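Local coordinates for protein molybdopterin synthase catalytic subunit (PDB 3RPF) that probably converts precursor Z into molybdopterin, building its dithiolene group with two sulfur atoms supplied by the small carrier protein MoaD, at residues K6-Q9 with G10-T14. Numbering follows the deposited sequence.
Sequences KIIQ and GALDT
Ala11 O accepts a hydrogen bond of 2.8 Å from a water molecule, and the same water gives its second proton to Gln9 O at 3.0 Å. No direct hydrogen bond joins residues 6-9 to residues 10-14, so this water is what links the two carbonyls across the bend, where the chain leaves strand 5-9, outermost in its sheet within this chain. Gly10 sits at the bend with a positive phi of 80°, a conformation that suits glycine.

Inside the bend the link is apolar. Leu12 CD2 lies 3.6 Å from Ile8 CG1 and 3.7 Å from Ile8 CB, one methyl of the leucine meeting the root of the isoleucine at a slant. Ile8 carries CG1 beside its own backbone N (chi1 -56°), which presents that methylene to the leucine, while CG2, pointing opposite the backbone N, comes to 4.0 Å from Ala11 O. Gln9 holds CG beside its carbonyl carbon (chi1 -176°), and the bend at chi2 brings NE2 to 3.8 Å from Gly10 N, a closeness of neighbours and no bond.

Strand 5-9 pairs in parallel with strand 74-82, and Gly10 continues that pairing through Leu82 while its carbonyl O takes a bond from Ser81 OG. Leu12 is buried against Leu93 and Leu17, and Asp13 OD1 caps helix 14-27 by binding Glu16 N. Ala11's side chain lies about 8 Å from that of Val40, a probable substrate-binding residue.

The chain thus passes from strand to helix with a leucine anchored inward, whereas one water donates to both Gln9 O and Ala11 O, bridging carbonyls that cannot bond each other.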
loop_
_atom_site.group_PDB
_atom_site.type_symbol
_atom_site.label_atom_id
_atom_site.label_comp_id
_atom_site.label_asym_id
_atom_site.label_seq_id
_atom_site.Cartn_x
_atom_site.Cartn_y
_atom_site.Cartn_z
ATOM N N LYS A 6 -7.776 -3.930 16.095
ATOM C CA LYS A 6 -8.866 -4.901 16.244
ATOM C C LYS A 6 -8.386 -6.342 16.169
ATOM O O LYS A 6 -7.817 -6.774 15.163
ATOM C CB LYS A 6 -9.959 -4.671 15.187
ATOM C CG LYS A 6 -10.570 -3.281 15.187
ATOM C CD LYS A 6 -11.831 -3.267 14.338
ATOM C CE LYS A 6 -12.307 -1.853 14.049
ATOM N NZ LYS A 6 -13.196 -1.816 12.846
ATOM N N ILE A 7 -8.635 -7.098 17.230
ATOM C CA ILE A 7 -8.343 -8.529 17.246
ATOM C C ILE A 7 -9.644 -9.297 17.070
ATOM O O ILE A 7 -10.542 -9.226 17.914
ATOM C CB ILE A 7 -7.646 -8.930 18.556
ATOM C CG1 ILE A 7 -6.270 -8.265 18.626
ATOM C CG2 ILE A 7 -7.519 -10.443 18.664
ATOM C CD1 ILE A 7 -5.633 -8.314 20.007
ATOM N N ILE A 8 -9.745 -10.024 15.965
ATOM C CA ILE A 8 -10.994 -10.655 15.577
ATOM C C ILE A 8 -10.859 -12.167 15.651
ATOM O O ILE A 8 -9.858 -12.733 15.191
ATOM C CB ILE A 8 -11.371 -10.264 14.133
ATOM C CG1 ILE A 8 -11.436 -8.747 13.991
ATOM C CG2 ILE A 8 -12.702 -10.881 13.735
ATOM C CD1 ILE A 8 -12.495 -8.108 14.843
ATOM N N GLN A 9 -11.862 -12.823 16.224
ATOM C CA GLN A 9 -11.893 -14.274 16.231
ATOM C C GLN A 9 -12.219 -14.784 14.838
ATOM O O GLN A 9 -13.274 -14.471 14.290
ATOM C CB GLN A 9 -12.945 -14.780 17.220
ATOM C CG GLN A 9 -12.968 -16.287 17.342
ATOM C CD GLN A 9 -11.684 -16.829 17.932
ATOM O OE1 GLN A 9 -11.234 -16.371 18.983
ATOM N NE2 GLN A 9 -11.083 -17.803 17.259
ATOM N N GLY A 10 -11.310 -15.562 14.259
ATOM C CA GLY A 10 -11.498 -16.069 12.912
ATOM C C GLY A 10 -11.153 -15.043 11.845
ATOM O O GLY A 10 -10.454 -14.067 12.108
ATOM N N ALA A 11 -11.661 -15.280 10.638
ATOM C CA ALA A 11 -11.384 -14.470 9.458
ATOM C C ALA A 11 -11.875 -13.018 9.564
ATOM O O ALA A 11 -12.915 -12.735 10.157
ATOM C CB ALA A 11 -12.002 -15.143 8.242
ATOM N N LEU A 12 -11.130 -12.098 8.970
ATOM C CA LEU A 12 -11.511 -10.689 9.014
ATOM C C LEU A 12 -12.649 -10.421 8.030
ATOM O O LEU A 12 -12.693 -11.024 6.953
ATOM C CB LEU A 12 -10.312 -9.806 8.668
ATOM C CG LEU A 12 -9.105 -9.906 9.598
ATOM C CD1 LEU A 12 -8.005 -8.969 9.117
ATOM C CD2 LEU A 12 -9.482 -9.587 11.031
ATOM N N ASP A 13 -13.576 -9.535 8.390
ATOM C CA ASP A 13 -14.577 -9.096 7.423
ATOM C C ASP A 13 -14.003 -7.891 6.701
ATOM O O ASP A 13 -14.265 -6.740 7.075
ATOM C CB ASP A 13 -15.897 -8.735 8.094
ATOM C CG ASP A 13 -16.981 -8.385 7.086
ATOM O OD1 ASP A 13 -16.639 -8.136 5.908
ATOM O OD2 ASP A 13 -18.174 -8.361 7.465
ATOM N N THR A 14 -13.207 -8.154 5.671
ATOM C CA THR A 14 -12.464 -7.085 5.004
ATOM C C THR A 14 -13.399 -6.077 4.353
ATOM O O THR A 14 -13.122 -4.892 4.350
ATOM C CB THR A 14 -11.498 -7.637 3.954
ATOM O OG1 THR A 14 -12.246 -8.302 2.933
ATOM C CG2 THR A 14 -10.541 -8.625 4.602
HETATM O O HOH W 1 -14.891 -13.686 11.904
#